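Side-chain contact in terminal uridylyltransferase 1 (Trypanosoma brucei, PDB 5HZD), which adds uridines from UTP to the 3' ends of guide RNAs, ribosomal RNAs and some mRNAs during mitochondrial RNA editing: residues A[346-350]-A[351-355]. Residues are numbered along the deposited sequence; the frame is centred on the assembly and turned at random.
Sequences YLVQK and GYVPY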
ATOM      1  N   TYR A 346      15.870   6.190  -9.538  1.00 11.69           N
ATOM      2  CA  TYR A 346      17.058   5.498 -10.060  1.00 11.88           C
ATOM      3  C   TYR A 346      16.791   4.896 -11.448  1.00 12.01           C
ATOM      4  O   TYR A 346      17.604   5.057 -12.379  1.00 13.56           O
ATOM      5  CB  TYR A 346      17.508   4.439  -9.056  1.00 11.76           C
ATOM      6  CG  TYR A 346      18.349   3.332  -9.647  1.00 11.93           C
ATOM      7  CD1 TYR A 346      19.675   3.550 -10.008  1.00 12.23           C
ATOM      8  CD2 TYR A 346      17.808   2.075  -9.825  1.00 12.06           C
ATOM      9  CE1 TYR A 346      20.457   2.518 -10.513  1.00 13.25           C
ATOM     10  CE2 TYR A 346      18.560   1.039 -10.346  1.00 13.94           C
ATOM     11  CZ  TYR A 346      19.874   1.274 -10.708  1.00 13.93           C
ATOM     12  OH  TYR A 346      20.635   0.228 -11.203  1.00 17.18           O
ATOM     13  N   LEU A 347      15.675   4.188 -11.612  1.00 11.84           N
ATOM     14  CA  LEU A 347      15.355   3.606 -12.907  1.00 12.02           C
ATOM     15  C   LEU A 347      15.259   4.663 -13.990  1.00 12.29           C
ATOM     16  O   LEU A 347      15.701   4.421 -15.123  1.00 14.36           O
ATOM     17  CB  LEU A 347      14.028   2.804 -12.855  1.00 11.83           C
ATOM     18  CG  LEU A 347      14.030   1.590 -11.913  1.00 13.78           C
ATOM     19  CD1 LEU A 347      12.638   0.927 -11.917  1.00 17.07           C
ATOM     20  CD2 LEU A 347      15.147   0.578 -12.302  1.00 13.59           C
ATOM     21  N   VAL A 348      14.664   5.818 -13.682  1.00 12.24           N
ATOM     22  CA  VAL A 348      14.517   6.851 -14.691  1.00 12.56           C
ATOM     23  C   VAL A 348      15.872   7.436 -15.016  1.00 15.04           C
ATOM     24  O   VAL A 348      16.224   7.593 -16.191  1.00 16.36           O
ATOM     25  CB  VAL A 348      13.599   7.976 -14.190  1.00 14.05           C
ATOM     26  CG1 VAL A 348      13.695   9.206 -15.136  1.00 17.44           C
ATOM     27  CG2 VAL A 348      12.166   7.486 -14.059  1.00 13.66           C
ATOM     28  N   GLN A 349      16.667   7.742 -13.986  1.00 16.44           N
ATOM     29  CA  GLN A 349      17.931   8.465 -14.213  1.00 18.59           C
ATOM     30  C   GLN A 349      18.909   7.607 -14.980  1.00 20.07           C
ATOM     31  O   GLN A 349      19.726   8.121 -15.759  1.00 20.77           O
ATOM     32  CB  GLN A 349      18.543   8.971 -12.900  1.00 15.93           C
ATOM     33  CG  GLN A 349      17.731  10.047 -12.248  1.00 18.69           C
ATOM     34  CD  GLN A 349      17.542  11.251 -13.135  1.00 24.09           C
ATOM     35  OE1 GLN A 349      18.499  11.739 -13.737  1.00 24.67           O
ATOM     36  NE2 GLN A 349      16.306  11.754 -13.220  1.00 21.91           N
ATOM     37  N   LYS A 350      18.806   6.298 -14.793  1.00 15.76           N
ATOM     38  CA  LYS A 350      19.684   5.342 -15.469  1.00 17.79           C
ATOM     39  C   LYS A 350      19.126   4.823 -16.790  1.00 20.02           C
ATOM     40  O   LYS A 350      19.782   4.041 -17.479  1.00 27.17           O
ATOM     41  CB  LYS A 350      20.031   4.176 -14.532  1.00 21.32           C
ATOM     42  CG  LYS A 350      20.948   4.572 -13.368  1.00 21.06           C
ATOM     43  CD  LYS A 350      22.309   5.063 -13.875  1.00 30.03           C
ATOM     44  CE  LYS A 350      23.304   5.270 -12.742  1.00 35.45           C
ATOM     45  NZ  LYS A 350      24.600   5.780 -13.303  1.00 35.25           N
ATOM     46  N   GLY A 351      17.907   5.226 -17.128  1.00 16.67           N
ATOM     47  CA  GLY A 351      17.312   4.912 -18.426  1.00 20.01           C
ATOM     48  C   GLY A 351      16.655   3.556 -18.539  1.00 22.37           C
ATOM     49  O   GLY A 351      16.357   3.111 -19.635  1.00 27.37           O
ATOM     50  N   TYR A 352      16.434   2.883 -17.418  1.00 16.20           N
ATOM     51  CA  TYR A 352      15.699   1.617 -17.416  1.00 15.31           C
ATOM     52  C   TYR A 352      14.202   1.742 -17.703  1.00 17.92           C
ATOM     53  O   TYR A 352      13.584   0.792 -18.218  1.00 20.21           O
ATOM     54  CB  TYR A 352      15.875   0.873 -16.084  1.00 16.84           C
ATOM     55  CG  TYR A 352      17.249   0.350 -15.832  1.00 15.81           C
ATOM     56  CD1 TYR A 352      17.713  -0.777 -16.502  1.00 21.43           C
ATOM     57  CD2 TYR A 352      18.098   0.991 -14.931  1.00 16.49           C
ATOM     58  CE1 TYR A 352      18.983  -1.273 -16.263  1.00 21.28           C
ATOM     59  CE2 TYR A 352      19.364   0.495 -14.674  1.00 20.24           C
ATOM     60  CZ  TYR A 352      19.793  -0.632 -15.345  1.00 25.18           C
ATOM     61  OH  TYR A 352      21.051  -1.119 -15.103  1.00 32.19           O
ATOM     62  N   VAL A 353      13.586   2.862 -17.310  1.00 16.51           N
ATOM     63  CA  VAL A 353      12.164   3.090 -17.607  1.00 15.72           C
ATOM     64  C   VAL A 353      12.021   4.516 -18.144  1.00 16.99           C
ATOM     65  O   VAL A 353      12.795   5.400 -17.771  1.00 16.80           O
ATOM     66  CB  VAL A 353      11.220   2.951 -16.379  1.00 16.37           C
ATOM     67  CG1 VAL A 353      11.318   1.539 -15.720  1.00 16.19           C
ATOM     68  CG2 VAL A 353      11.491   4.022 -15.350  1.00 14.57           C
ATOM     69  N   PRO A 354      11.000   4.751 -18.978  1.00 18.37           N
ATOM     70  CA  PRO A 354      10.718   6.109 -19.454  1.00 18.16           C
ATOM     71  C   PRO A 354      10.226   7.009 -18.323  1.00 17.70           C
ATOM     72  O   PRO A 354       9.597   6.577 -17.358  1.00 15.95           O
ATOM     73  CB  PRO A 354       9.585   5.896 -20.476  1.00 20.55           C
ATOM     74  CG  PRO A 354       9.736   4.483 -20.929  1.00 21.37           C
ATOM     75  CD  PRO A 354      10.155   3.751 -19.659  1.00 18.18           C
ATOM     76  N   TYR A 355      10.516   8.302 -18.446  1.00 14.96           N
ATOM     77  CA  TYR A 355       9.963   9.264 -17.494  1.00 16.72           C
ATOM     78  C   TYR A 355       8.438   9.379 -17.609  1.00 17.64           C
ATOM     79  O   TYR A 355       7.888   9.368 -18.722  1.00 18.91           O
ATOM     80  CB  TYR A 355      10.628  10.642 -17.724  1.00 15.27           C
ATOM     81  CG  TYR A 355      10.039  11.705 -16.838  1.00 15.23           C
ATOM     82  CD1 TYR A 355      10.352  11.736 -15.478  1.00 15.23           C
ATOM     83  CD2 TYR A 355       9.152  12.660 -17.346  1.00 16.76           C
ATOM     84  CE1 TYR A 355       9.777  12.678 -14.642  1.00 13.42           C
ATOM     85  CE2 TYR A 355       8.580  13.626 -16.500  1.00 15.96           C
ATOM     86  CZ  TYR A 355       8.907  13.611 -15.160  1.00 14.65           C
ATOM     87  OH  TYR A 355       8.338  14.560 -14.351  1.00 18.57           O
TER
HETATM   88  O   HOH W   1      22.776   0.791 -12.933  1.00 37.12           O
HETATM   89  O   HOH W   2      14.594   7.336 -18.426  1.00 21.38           O
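The carbonyl oxygen of V348 is gripped twice where helix 336-349 runs out: V348 O takes the N-H of G351 at 3.1 Å, with the donor well above the carbonyl plane, and also accepts a hydrogen bond from a water. That water donates as well to V353 O, at 2.7 Å, tying the last turn to the departing chain. One residue earlier, L347 O receives two weak bonds, from Y352 N at 2.9 Å in a strongly bent bond (N-H...O 127°), and from the more distant V353 N. G351 makes the reversal with a positive phi.

Apolar side chains close over this backbone. L347 lies at about a right angle to Y352, with L347 CD2 3.9 Å from Y352 CB, while L347 CB and V348 CG2 both rest on CG2 of V353. The CG1 branch of V348, anti to its own nitrogen (chi1 168°), reaches the ring edge of Y355. Y352 CE2 meets both K350 CB and Y346 OH, each 3.7 Å away and oblique to the Y352 ring; the two tyrosine planes are inclined by 44°, and a water in the plane of the Y352 ring bonds Y346 OH and, weakly, Y352 OH. Helix 385-409 backs this side, where E409 forms a salt bridge with K350; Y303 of helix 292-304 touches V348, V353 and Y355.

The example is a Schellman motif with its hydrophobic contact across the turn, here between L347 and Y352, ending a helix of the catalytic module whose first turn holds the UTP-binding Y337.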